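Uncharacterized protein (Bacteroides eggerthii DSM 20697, PDB 4ECO) is of unknown function but carries a leucine-rich-repeat solenoid, a scaffold that in many relatives binds other proteins, so a binding role is plausible. Local coordinates at residues F62-L66 and D67-A71; L112-H115 and G116-V119; N167-P170 and Q171-S174; Q290-D293 and D294-L298; P473-S476 and L477-E480. One frame throughout, in Å; residues are numbered along the deposited sequence.

The five contacts are all local, each made by one unbroken run of residues, and they follow one another in series along a leucine-rich-repeat chain. Contact 1 lies between helix 27-41 and strand 75-77, contact 2 after strand 109-111, and contact 3 at the end of helix 160-168. Contact 4 belongs to helix 288-300, between the parallel strands 277-279 and 309-311, and contact 5 surrounds strand 478-479. None touches another: contacts 2 and 4 are nearest by centres, about 24 Å apart, and contacts 1 and 5 farthest, about 78 Å. They therefore sample separate loops, turns and one helix of an elongated solenoid, each with its own set of local contacts.

Contact 1 of 5, residues F62-L66 and D67-A71; sequences FNKEL and DMWGA
The loop between helix 27-41 and strand 75-77, in the leucine-rich-repeat region of the chain, folds here round the indole of Trp69, which meets Phe62 on one face and Leu66 on the other. Phe62 presents the edge of its ring at CD1 in a T-shaped (edge-to-face) stack: the centroid of its ring and that of the six-membered ring of Trp69 are 5.1 Å apart, with planes at 77°. From the opposite face Leu66 CD1 makes a CH-pi contact, 3.7 Å from the centroid of the six-membered ring of Trp69 and 15° off the ring normal. That methyl reaches the indole with Leu66 CG anti to the backbone N (chi1 179°). The edge is tied as well: Trp69 NE1 donates to Lys64 O at 3.0 Å, the acceptor lying close to the indole plane although the donor stands well above the plane of the carbonyl. Two faces and one edge thus fix the rotation of the ring, and an alanine in place of Trp69 would probably leave Phe62 and Leu66 facing a gap and Lys64 O without its indole donor. Beside it the chain of Lys64 runs past Met68, a selenomethionine, until Lys64 NZ bonds Ala71 O at 3.0 Å. The backbone turns through Met68 N to Glu65 O, 2.9 Å, and a weak bond from Trp69 N to Leu66 O. Trp69 and Phe62 also touch Lys36 of helix 27-41, and Phe62 meets Trp39. The arrangement combines 3-10 geometry about Asp67 and Met68 with a type I beta turn from Met68 to Ala71, its tryptophan packed against the preceding helix.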
loop_
_atom_site.group_PDB
_atom_site.type_symbol
_atom_site.label_atom_id
_atom_site.label_comp_id
_atom_site.label_asym_id
_atom_site.label_seq_id
_atom_site.Cartn_x
_atom_site.Cartn_y
_atom_site.Cartn_z
ATOM N N PHE A 62 0.297 -41.101 -6.445
ATOM C CA PHE A 62 -0.391 -42.153 -5.688
ATOM C C PHE A 62 0.131 -43.535 -6.119
ATOM O O PHE A 62 -0.416 -44.571 -5.718
ATOM C CB PHE A 62 -1.928 -42.021 -5.842
ATOM C CG PHE A 62 -2.452 -40.722 -5.272
ATOM C CD1 PHE A 62 -2.678 -40.584 -3.905
ATOM C CD2 PHE A 62 -2.656 -39.615 -6.090
ATOM C CE1 PHE A 62 -3.075 -39.362 -3.371
ATOM C CE2 PHE A 62 -3.060 -38.399 -5.549
ATOM C CZ PHE A 62 -3.260 -38.279 -4.194
ATOM N N ASN A 63 1.239 -43.540 -6.870
ATOM C CA ASN A 63 1.923 -44.761 -7.278
ATOM C C ASN A 63 2.969 -45.158 -6.197
ATOM O O ASN A 63 4.146 -45.353 -6.477
ATOM C CB ASN A 63 2.540 -44.579 -8.653
ATOM C CG ASN A 63 1.513 -44.502 -9.758
ATOM O OD1 ASN A 63 0.366 -44.968 -9.623
ATOM N ND2 ASN A 63 1.927 -43.959 -10.899
ATOM N N LYS A 64 2.499 -45.229 -4.948
ATOM C CA LYS A 64 3.224 -45.603 -3.738
ATOM C C LYS A 64 2.227 -46.259 -2.778
ATOM O O LYS A 64 1.028 -46.233 -3.061
ATOM C CB LYS A 64 3.948 -44.393 -3.115
ATOM C CG LYS A 64 3.113 -43.204 -2.662
ATOM C CD LYS A 64 3.916 -41.961 -2.934
ATOM C CE LYS A 64 3.668 -40.804 -2.010
ATOM N NZ LYS A 64 4.652 -39.714 -2.265
ATOM N N GLU A 65 2.699 -46.865 -1.673
ATOM C CA GLU A 65 1.851 -47.517 -0.670
ATOM C C GLU A 65 0.823 -46.542 -0.098
ATOM O O GLU A 65 1.113 -45.360 -0.000
ATOM C CB GLU A 65 2.713 -48.120 0.442
ATOM C CG GLU A 65 3.307 -49.449 0.019
ATOM C CD GLU A 65 2.320 -50.600 -0.060
ATOM O OE1 GLU A 65 1.271 -50.516 0.618
ATOM O OE2 GLU A 65 2.616 -51.610 -0.744
ATOM N N LEU A 66 -0.390 -47.066 0.223
ATOM C CA LEU A 66 -1.574 -46.357 0.712
ATOM C C LEU A 66 -1.282 -45.516 1.913
ATOM O O LEU A 66 -1.779 -44.391 1.967
ATOM C CB LEU A 66 -2.712 -47.334 1.050
ATOM C CG LEU A 66 -4.051 -46.771 1.613
ATOM C CD1 LEU A 66 -4.651 -45.703 0.705
ATOM C CD2 LEU A 66 -5.065 -47.889 1.854
ATOM N N ASP A 67 -0.477 -46.019 2.865
ATOM C CA ASP A 67 -0.171 -45.231 4.065
ATOM C C ASP A 67 0.869 -44.080 3.761
ATOM O O ASP A 67 1.109 -43.242 4.621
ATOM C CB ASP A 67 0.291 -46.142 5.237
ATOM C CG ASP A 67 1.608 -46.877 5.083
ATOM O OD1 ASP A 67 2.100 -46.990 3.937
ATOM O OD2 ASP A 67 2.146 -47.346 6.111
HETATM N N MSE A 68 1.409 -44.009 2.537
HETATM C CA MSE A 68 2.374 -42.987 2.114
HETATM C C MSE A 68 1.691 -41.863 1.324
HETATM O O MSE A 68 2.329 -40.864 0.964
HETATM C CB MSE A 68 3.491 -43.620 1.259
HETATM C CG MSE A 68 4.427 -44.530 2.038
HETATM SE SE MSE A 68 5.220 -43.568 3.569
HETATM C CE MSE A 68 4.203 -44.334 5.165
ATOM N N TRP A 69 0.380 -42.022 1.074
ATOM C CA TRP A 69 -0.412 -41.101 0.279
ATOM C C TRP A 69 -0.530 -39.710 0.927
ATOM O O TRP A 69 -0.917 -38.755 0.234
ATOM C CB TRP A 69 -1.790 -41.692 0.017
ATOM C CG TRP A 69 -1.838 -42.800 -1.013
ATOM C CD1 TRP A 69 -0.795 -43.555 -1.484
ATOM C CD2 TRP A 69 -3.013 -43.294 -1.663
ATOM N NE1 TRP A 69 -1.248 -44.466 -2.408
ATOM C CE2 TRP A 69 -2.605 -44.323 -2.544
ATOM C CE3 TRP A 69 -4.374 -42.939 -1.611
ATOM C CZ2 TRP A 69 -3.510 -45.007 -3.359
ATOM C CZ3 TRP A 69 -5.272 -43.627 -2.405
ATOM C CH2 TRP A 69 -4.838 -44.639 -3.276
ATOM N N GLY A 70 -0.108 -39.584 2.189
ATOM C CA GLY A 70 -0.116 -38.307 2.894
ATOM C C GLY A 70 1.019 -37.395 2.483
ATOM O O GLY A 70 0.913 -36.168 2.611
ATOM N N ALA A 71 2.114 -38.012 1.984
ATOM C CA ALA A 71 3.321 -37.359 1.495
ATOM C C ALA A 71 3.066 -36.769 0.098
ATOM O O ALA A 71 3.208 -37.442 -0.925
ATOM C CB ALA A 71 4.480 -38.336 1.482
#

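Contact 2 of 5, residues L112-H115 and G116-V119; sequences LGSH and GEKV. With NA (sodium ion), chain C.
Glu117 reaches back to the backbone of Gly113 and Ser114 with one carboxylate oxygen while the other binds a sodium ion. Its CG lies beside the backbone N (chi1 -70°) and the next torsion is extended, which carries the carboxylate back past the turn. Glu117 OE1 accepts from Ser114 N at 3.0 Å, the donor arriving 58° out of the carboxylate plane, and Glu117 OE1 lies 3.2 Å from Gly113 CA. Glu117 OE2 is 2.8 Å from the sodium ion, whose other protein ligand is Ser192 O, and it also accepts from Gly90 N. Ser114 completes a reciprocal pair, since Ser114 O takes Glu117 N at 3.3 Å from above the carbonyl plane. The hydroxyl of Ser114 is set between its own backbone N and carbonyl carbon (chi1 79°), and there Ser114 OG receives a weak bond from Gly116 N at 3.0 Å; its stronger partner is Glu89. The ring of His115 passes obliquely near Gly116 N. Its two nitrogens are engaged beyond the turn, ND1 with Glu255 and NE2 with His144. The backbone continues through Lys118 N to His115 O at 3.2 Å, whereas the amine of Lys118 bonds Gln190. This turn after strand 109-111, helical in its backbone angles but without regular helix bonds, is largely buried, and its polar groups are met by partners from several parts of the chain. The chemistry implies that the sodium ion, with the Ser114 and Gly90 N-H groups, probably offsets part of the negative charge of Glu117.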
loop_
_atom_site.group_PDB
_atom_site.type_symbol
_atom_site.label_atom_id
_atom_site.label_comp_id
_atom_site.label_asym_id
_atom_site.label_seq_id
_atom_site.Cartn_x
_atom_site.Cartn_y
_atom_site.Cartn_z
ATOM N N LEU A 112 -7.488 -23.114 -2.104
ATOM C CA LEU A 112 -7.989 -23.575 -3.402
ATOM C C LEU A 112 -7.438 -22.672 -4.487
ATOM O O LEU A 112 -7.653 -22.876 -5.681
ATOM C CB LEU A 112 -9.534 -23.593 -3.437
ATOM C CG LEU A 112 -10.272 -24.375 -2.343
ATOM C CD1 LEU A 112 -11.739 -24.270 -2.547
ATOM C CD2 LEU A 112 -9.839 -25.824 -2.276
ATOM N N GLY A 113 -6.728 -21.657 -4.031
ATOM C CA GLY A 113 -6.112 -20.626 -4.846
ATOM C C GLY A 113 -5.827 -19.468 -3.937
ATOM O O GLY A 113 -6.271 -19.494 -2.794
ATOM N N SER A 114 -5.068 -18.471 -4.404
ATOM C CA SER A 114 -4.721 -17.306 -3.590
ATOM C C SER A 114 -4.226 -16.171 -4.435
ATOM O O SER A 114 -3.961 -16.363 -5.630
ATOM C CB SER A 114 -3.640 -17.653 -2.575
ATOM O OG SER A 114 -2.371 -17.678 -3.208
ATOM N N HIS A 115 -4.014 -14.992 -3.784
ATOM C CA HIS A 115 -3.455 -13.808 -4.436
ATOM C C HIS A 115 -1.989 -14.078 -4.786
ATOM O O HIS A 115 -1.486 -13.469 -5.728
ATOM C CB HIS A 115 -3.633 -12.536 -3.599
ATOM C CG HIS A 115 -2.889 -12.507 -2.307
ATOM N ND1 HIS A 115 -3.508 -12.820 -1.118
ATOM C CD2 HIS A 115 -1.610 -12.140 -2.051
ATOM C CE1 HIS A 115 -2.588 -12.652 -0.180
ATOM N NE2 HIS A 115 -1.423 -12.257 -0.698
ATOM N N GLY A 116 -1.363 -15.045 -4.090
ATOM C CA GLY A 116 0.012 -15.468 -4.319
ATOM C C GLY A 116 0.246 -15.968 -5.734
ATOM O O GLY A 116 1.293 -15.704 -6.327
ATOM N N GLU A 117 -0.747 -16.649 -6.308
ATOM C CA GLU A 117 -0.683 -17.212 -7.663
ATOM C C GLU A 117 -0.480 -16.132 -8.741
ATOM O O GLU A 117 0.192 -16.405 -9.744
ATOM C CB GLU A 117 -1.945 -18.011 -7.953
ATOM C CG GLU A 117 -2.014 -19.301 -7.149
ATOM C CD GLU A 117 -3.305 -20.073 -7.323
ATOM O OE1 GLU A 117 -4.384 -19.438 -7.208
ATOM O OE2 GLU A 117 -3.242 -21.305 -7.561
ATOM N N LYS A 118 -0.985 -14.902 -8.503
ATOM C CA LYS A 118 -0.821 -13.779 -9.426
ATOM C C LYS A 118 0.602 -13.214 -9.364
ATOM O O LYS A 118 1.012 -12.549 -10.316
ATOM C CB LYS A 118 -1.857 -12.647 -9.150
ATOM C CG LYS A 118 -3.310 -12.913 -9.626
ATOM C CD LYS A 118 -3.463 -13.229 -11.140
ATOM C CE LYS A 118 -3.892 -14.665 -11.341
ATOM N NZ LYS A 118 -3.627 -15.186 -12.700
ATOM N N VAL A 119 1.348 -13.463 -8.258
ATOM C CA VAL A 119 2.733 -12.949 -8.077
ATOM C C VAL A 119 3.743 -14.115 -7.929
ATOM O O VAL A 119 4.838 -13.918 -7.400
ATOM C CB VAL A 119 2.890 -11.929 -6.899
ATOM C CG1 VAL A 119 2.143 -10.636 -7.191
ATOM C CG2 VAL A 119 2.452 -12.516 -5.562
HETATM NA NA NA C . -3.049 -22.446 -10.134
#

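Contact 3 of 5, residues N167-P170 and Q171-S174; sequences NSDP and QQKS
The carboxylate of Asp169 and the amide of Gln172 stand nearly perpendicular, their planes 80° apart, and are joined by a 2.8 Å bond from Gln172 NE2 to Asp169 OD2. The bond is almost straight, with an N-H...O angle of 168°; the acceptor lies in the amide plane, while the nitrogen meets OD2 on its anti side, somewhat out of the carboxylate plane. The other oxygen, Asp169 OD1, is approached from above that plane by Gln171 N at 2.9 Å, and Gln171 CB packs 3.3 Å from Asp169 OD1. Both oxygens are therefore used, and the rotation of the carboxylate is restrained by two donors. Asp169 CG is turned away from its backbone N (chi1 -171°), which lets the acid reach forward over the residues that follow. In the backbone, Gln172 N returns to Asp169 O at 3.2 Å, closing a type I beta turn, and the OD1 bond to the N-H two residues on is that of an Asx turn. Farther along, the amide oxygen Asn167 OD1 lies 3.4 Å from Ser174 CA, although its hydrogen bond is made with Ile175 N; Ser174 OG gives only a weak bond to Asn167 O. The contact carries the chain out of helix 160-168 into the loop leading to strand 194-198, with Asp169 touching Val516 and Lys539 and Gln172 touching Thr491, all in loops farther along the chain.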
loop_
_atom_site.group_PDB
_atom_site.type_symbol
_atom_site.label_atom_id
_atom_site.label_comp_id
_atom_site.label_asym_id
_atom_site.label_seq_id
_atom_site.Cartn_x
_atom_site.Cartn_y
_atom_site.Cartn_z
ATOM N N ASN A 167 18.639 10.194 2.062
ATOM C CA ASN A 167 19.393 8.934 2.097
ATOM C C ASN A 167 20.794 9.090 2.689
ATOM O O ASN A 167 21.280 8.125 3.276
ATOM C CB ASN A 167 19.501 8.322 0.709
ATOM C CG ASN A 167 18.186 7.883 0.123
ATOM O OD1 ASN A 167 17.204 7.636 0.828
ATOM N ND2 ASN A 167 18.148 7.751 -1.187
ATOM N N SER A 168 21.425 10.284 2.567
ATOM C CA SER A 168 22.755 10.621 3.118
ATOM C C SER A 168 22.700 11.017 4.572
ATOM O O SER A 168 23.741 11.041 5.224
ATOM C CB SER A 168 23.376 11.784 2.344
ATOM O OG SER A 168 23.571 11.480 0.974
ATOM N N ASP A 169 21.519 11.418 5.060
ATOM C CA ASP A 169 21.327 11.884 6.434
ATOM C C ASP A 169 21.159 10.687 7.359
ATOM O O ASP A 169 20.171 9.955 7.238
ATOM C CB ASP A 169 20.122 12.854 6.538
ATOM C CG ASP A 169 19.933 13.571 7.872
ATOM O OD1 ASP A 169 20.563 13.155 8.875
ATOM O OD2 ASP A 169 19.124 14.525 7.923
ATOM N N PRO A 170 22.134 10.472 8.288
ATOM C CA PRO A 170 22.028 9.332 9.221
ATOM C C PRO A 170 20.851 9.474 10.190
ATOM O O PRO A 170 20.366 8.471 10.700
ATOM C CB PRO A 170 23.359 9.371 9.988
ATOM C CG PRO A 170 24.226 10.319 9.261
ATOM C CD PRO A 170 23.344 11.277 8.565
ATOM N N GLN A 171 20.395 10.715 10.432
ATOM C CA GLN A 171 19.297 11.023 11.348
ATOM C C GLN A 171 17.917 10.810 10.683
ATOM O O GLN A 171 16.892 11.050 11.321
ATOM C CB GLN A 171 19.432 12.477 11.869
ATOM C CG GLN A 171 20.634 12.712 12.810
ATOM C CD GLN A 171 20.579 11.998 14.172
ATOM O OE1 GLN A 171 19.609 12.115 14.949
ATOM N NE2 GLN A 171 21.639 11.250 14.499
ATOM N N GLN A 172 17.890 10.352 9.421
ATOM C CA GLN A 172 16.654 10.094 8.664
ATOM C C GLN A 172 16.606 8.662 8.095
ATOM O O GLN A 172 17.651 8.106 7.720
ATOM C CB GLN A 172 16.498 11.088 7.501
ATOM C CG GLN A 172 16.369 12.540 7.918
ATOM C CD GLN A 172 15.937 13.418 6.766
ATOM O OE1 GLN A 172 14.876 13.207 6.156
ATOM N NE2 GLN A 172 16.703 14.475 6.484
ATOM N N LYS A 173 15.385 8.093 7.988
ATOM C CA LYS A 173 15.162 6.776 7.377
ATOM C C LYS A 173 15.295 6.931 5.856
ATOM O O LYS A 173 14.653 7.811 5.263
ATOM C CB LYS A 173 13.786 6.170 7.758
ATOM C CG LYS A 173 13.480 6.052 9.257
ATOM C CD LYS A 173 12.153 5.336 9.468
ATOM C CE LYS A 173 11.690 5.263 10.904
ATOM N NZ LYS A 173 10.482 4.397 11.028
ATOM N N SER A 174 16.176 6.142 5.239
ATOM C CA SER A 174 16.406 6.217 3.794
ATOM C C SER A 174 15.145 5.793 3.042
ATOM O O SER A 174 14.311 5.056 3.577
ATOM C CB SER A 174 17.605 5.359 3.390
ATOM O OG SER A 174 18.795 5.906 3.939
#

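Contact 4 of 5, residues Q290-D293 and D294-L298; sequences QLKD and DWQAL
Lys292 and Gln296 lie side by side on helix 288-300, one turn apart, and Gln290 and Asp294 form a second pair of the same spacing. The helix connects the parallel strands 277-279 and 309-311. The firm part of the contact is the backbone, bonded in the i to i+4 pattern of an alpha helix: Trp295 N to Leu291 O is 2.8 Å with an N-H...O angle of 167°, and Asp294 N to Gln290 O is 2.9 Å. Gln296 N to Lys292 O and Ala297 N to Asp293 O continue the same pattern. On the buried side of the helix lie Leu291 and Trp295, Leu291 touching Asn315 and the Trp295 ring meeting Phe320 beside Pro321 and Met329. The more exposed side is polar and more loosely held. Gln290 NE2 faces the carboxylate of Asp294 with two weak bonds, 3.3 Å to Asp294 OD1 and 3.5 Å to Asp294 OD2, the amide and carboxylate planes being 45° apart; the stronger partner of Asp294 OD2 is Leu265 N. A bend at chi2 (54°) curls the Gln290 chain back so that its amide can reach that acid. The other pair is closer, Lys292 NZ giving a hydrogen bond to Gln296 OE1 at 3.0 Å from above the carbonyl plane. OE1 also accepts from Val322 N, which links the outer end of this pair to the next loop. Chemically, the backbone bonds set the helix, while the side-chain bonds tie its surface to neighbouring loops; the Leu265 N-H and the Gln290 amide would probably ease the negative charge of Asp294.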
loop_
_atom_site.group_PDB
_atom_site.type_symbol
_atom_site.label_atom_id
_atom_site.label_comp_id
_atom_site.label_asym_id
_atom_site.label_seq_id
_atom_site.Cartn_x
_atom_site.Cartn_y
_atom_site.Cartn_z
ATOM N N GLN A 290 -24.058 -4.059 -4.996
ATOM C CA GLN A 290 -24.092 -5.414 -4.447
ATOM C C GLN A 290 -22.960 -5.650 -3.422
ATOM O O GLN A 290 -23.199 -6.287 -2.389
ATOM C CB GLN A 290 -24.005 -6.458 -5.588
ATOM C CG GLN A 290 -24.215 -7.915 -5.170
ATOM C CD GLN A 290 -25.498 -8.135 -4.410
ATOM O OE1 GLN A 290 -26.620 -7.916 -4.907
ATOM N NE2 GLN A 290 -25.354 -8.555 -3.173
ATOM N N LEU A 291 -21.738 -5.151 -3.710
ATOM C CA LEU A 291 -20.607 -5.311 -2.802
ATOM C C LEU A 291 -20.835 -4.453 -1.548
ATOM O O LEU A 291 -20.549 -4.933 -0.447
ATOM C CB LEU A 291 -19.294 -4.966 -3.501
ATOM C CG LEU A 291 -18.009 -5.409 -2.792
ATOM C CD1 LEU A 291 -17.884 -6.912 -2.753
ATOM C CD2 LEU A 291 -16.804 -4.818 -3.442
ATOM N N LYS A 292 -21.425 -3.235 -1.699
ATOM C CA LYS A 292 -21.768 -2.340 -0.584
ATOM C C LYS A 292 -22.752 -3.054 0.342
ATOM O O LYS A 292 -22.594 -3.024 1.567
ATOM C CB LYS A 292 -22.356 -1.006 -1.108
ATOM C CG LYS A 292 -22.866 -0.018 -0.031
ATOM C CD LYS A 292 -24.098 0.753 -0.504
ATOM C CE LYS A 292 -25.420 0.263 0.084
ATOM N NZ LYS A 292 -25.642 0.712 1.502
ATOM N N ASP A 293 -23.745 -3.729 -0.260
ATOM C CA ASP A 293 -24.778 -4.498 0.428
ATOM C C ASP A 293 -24.189 -5.742 1.136
ATOM O O ASP A 293 -24.558 -5.994 2.284
ATOM C CB ASP A 293 -25.882 -4.897 -0.563
ATOM C CG ASP A 293 -26.781 -3.732 -0.972
ATOM O OD1 ASP A 293 -26.869 -2.737 -0.200
ATOM O OD2 ASP A 293 -27.440 -3.833 -2.039
ATOM N N ASP A 294 -23.252 -6.468 0.490
ATOM C CA ASP A 294 -22.594 -7.640 1.091
ATOM C C ASP A 294 -21.719 -7.202 2.277
ATOM O O ASP A 294 -21.761 -7.857 3.331
ATOM C CB ASP A 294 -21.764 -8.431 0.061
ATOM C CG ASP A 294 -22.562 -9.145 -1.020
ATOM O OD1 ASP A 294 -23.614 -9.772 -0.682
ATOM O OD2 ASP A 294 -22.094 -9.168 -2.183
ATOM N N TRP A 295 -20.959 -6.077 2.119
ATOM C CA TRP A 295 -20.142 -5.490 3.194
ATOM C C TRP A 295 -21.067 -5.092 4.357
ATOM O O TRP A 295 -20.781 -5.484 5.501
ATOM C CB TRP A 295 -19.319 -4.289 2.683
ATOM C CG TRP A 295 -18.380 -3.629 3.673
ATOM C CD1 TRP A 295 -18.236 -3.913 5.000
ATOM C CD2 TRP A 295 -17.488 -2.522 3.404
ATOM N NE1 TRP A 295 -17.301 -3.070 5.572
ATOM C CE2 TRP A 295 -16.834 -2.203 4.619
ATOM C CE3 TRP A 295 -17.181 -1.766 2.253
ATOM C CZ2 TRP A 295 -15.894 -1.160 4.717
ATOM C CZ3 TRP A 295 -16.236 -0.754 2.346
ATOM C CH2 TRP A 295 -15.606 -0.458 3.566
ATOM N N GLN A 296 -22.214 -4.408 4.053
ATOM C CA GLN A 296 -23.172 -3.966 5.066
ATOM C C GLN A 296 -23.670 -5.142 5.865
ATOM O O GLN A 296 -23.696 -5.079 7.099
ATOM C CB GLN A 296 -24.352 -3.198 4.446
ATOM C CG GLN A 296 -25.134 -2.392 5.488
ATOM C CD GLN A 296 -25.973 -1.269 4.918
ATOM O OE1 GLN A 296 -25.486 -0.275 4.340
ATOM N NE2 GLN A 296 -27.251 -1.360 5.178
ATOM N N ALA A 297 -24.027 -6.229 5.150
ATOM C CA ALA A 297 -24.536 -7.480 5.706
ATOM C C ALA A 297 -23.528 -8.085 6.689
ATOM O O ALA A 297 -23.929 -8.552 7.758
ATOM C CB ALA A 297 -24.838 -8.454 4.585
ATOM N N LEU A 298 -22.214 -8.026 6.340
ATOM C CA LEU A 298 -21.131 -8.514 7.188
ATOM C C LEU A 298 -21.066 -7.704 8.495
ATOM O O LEU A 298 -21.043 -8.312 9.569
ATOM C CB LEU A 298 -19.787 -8.480 6.449
ATOM C CG LEU A 298 -19.548 -9.609 5.449
ATOM C CD1 LEU A 298 -18.423 -9.275 4.508
ATOM C CD2 LEU A 298 -19.283 -10.912 6.149
#

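Contact 5 of 5, residues P473-S476 and L477-E480; sequences PKNS and LKDE
Lys474, Asn475 and Ser476 follow Pro473 round a turn that faces Lys478 and Glu480. Pro473 enters through its carbonyl, Pro473 O accepting from Ser476 OG at 2.8 Å. Lys474 comes next, and its chain, bent at chi3, brings Lys474 NZ to Glu480 OE1 in a salt bridge of 3.2 Å. Asn475 is shared between two partners. Asn475 ND2 donates to the same Glu480 OE1 at 2.9 Å, with the acceptor in the amide plane but met from above the carboxylate plane, the two planes standing 89° apart; OE1 thus meets both an ammonium group and an amide N-H. Asn475 OD1 accepts from Lys478 NZ at 2.9 Å, nearly along the C=O axis. Lys478 NZ also donates to Glu480 O at 2.9 Å and Asp479 O at 3.2 Å, so three oxygens surround it; a methionine at Lys478 would probably leave Asn475 OD1 and both carbonyls without this common donor. Ser476 closes the segment, its N and that of Leu477 both bonding Asp506 OD2, while Lys450 NZ donates to Asn475 O and Lys478 O and forms a salt bridge with Asp479. The arrangement is a polar loop leading into the short antiparallel pair 478-479 and 482-483, weakly bonded and hairpin-like, between parallel strands 461-463 and 492-494 of the leucine-rich-repeat solenoid.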
loop_
_atom_site.group_PDB
_atom_site.type_symbol
_atom_site.label_atom_id
_atom_site.label_comp_id
_atom_site.label_asym_id
_atom_site.label_seq_id
_atom_site.Cartn_x
_atom_site.Cartn_y
_atom_site.Cartn_z
ATOM N N PRO A 473 5.075 34.182 1.286
ATOM C CA PRO A 473 5.366 35.480 1.912
ATOM C C PRO A 473 5.832 35.410 3.371
ATOM O O PRO A 473 5.888 34.344 3.995
ATOM C CB PRO A 473 4.028 36.206 1.826
ATOM C CG PRO A 473 3.018 35.128 1.823
ATOM C CD PRO A 473 3.628 34.025 1.037
ATOM N N LYS A 474 6.164 36.608 3.884
ATOM C CA LYS A 474 6.698 36.986 5.184
ATOM C C LYS A 474 6.315 35.982 6.283
ATOM O O LYS A 474 7.214 35.290 6.738
ATOM C CB LYS A 474 6.254 38.428 5.565
ATOM C CG LYS A 474 6.886 38.966 6.842
ATOM C CD LYS A 474 7.054 40.493 6.883
ATOM C CE LYS A 474 5.882 41.232 7.472
ATOM N NZ LYS A 474 6.299 42.519 8.094
ATOM N N ASN A 475 5.051 35.885 6.716
ATOM C CA ASN A 475 4.797 34.970 7.821
ATOM C C ASN A 475 4.015 33.740 7.356
ATOM O O ASN A 475 2.786 33.678 7.472
ATOM C CB ASN A 475 4.086 35.703 8.941
ATOM C CG ASN A 475 4.966 36.708 9.624
ATOM O OD1 ASN A 475 6.009 36.374 10.188
ATOM N ND2 ASN A 475 4.553 37.958 9.594
ATOM N N SER A 476 4.752 32.762 6.808
ATOM C CA SER A 476 4.182 31.528 6.298
ATOM C C SER A 476 4.600 30.333 7.145
ATOM O O SER A 476 3.843 29.369 7.232
ATOM C CB SER A 476 4.593 31.312 4.848
ATOM O OG SER A 476 4.033 32.285 3.979
ATOM N N LEU A 477 5.796 30.385 7.761
ATOM C CA LEU A 477 6.319 29.302 8.603
ATOM C C LEU A 477 6.474 29.759 10.060
ATOM O O LEU A 477 6.920 28.994 10.935
ATOM C CB LEU A 477 7.657 28.811 8.054
ATOM C CG LEU A 477 7.573 28.083 6.740
ATOM C CD1 LEU A 477 8.868 28.199 5.990
ATOM C CD2 LEU A 477 7.195 26.639 6.954
ATOM N N LYS A 478 6.091 31.015 10.309
ATOM C CA LYS A 478 6.162 31.637 11.621
ATOM C C LYS A 478 5.143 32.783 11.719
ATOM O O LYS A 478 4.508 33.140 10.716
ATOM C CB LYS A 478 7.600 32.137 11.901
ATOM C CG LYS A 478 8.097 33.305 11.033
ATOM C CD LYS A 478 9.181 34.069 11.809
ATOM C CE LYS A 478 9.565 35.417 11.249
ATOM N NZ LYS A 478 8.554 36.489 11.485
ATOM N N ASP A 479 4.959 33.309 12.952
ATOM C CA ASP A 479 4.199 34.531 13.260
ATOM C C ASP A 479 5.234 35.654 13.354
ATOM O O ASP A 479 6.404 35.364 13.598
ATOM C CB ASP A 479 3.336 34.386 14.537
ATOM C CG ASP A 479 2.062 33.547 14.406
ATOM O OD1 ASP A 479 1.638 33.264 13.254
ATOM O OD2 ASP A 479 1.469 33.210 15.449
ATOM N N GLU A 480 4.837 36.908 13.121
ATOM C CA GLU A 480 5.735 38.074 13.077
ATOM C C GLU A 480 6.852 38.054 14.135
ATOM O O GLU A 480 8.008 38.288 13.758
ATOM C CB GLU A 480 4.965 39.403 13.208
ATOM C CG GLU A 480 5.794 40.629 12.850
ATOM C CD GLU A 480 6.281 40.738 11.412
ATOM O OE1 GLU A 480 5.439 40.615 10.493
ATOM O OE2 GLU A 480 7.490 40.996 11.206
#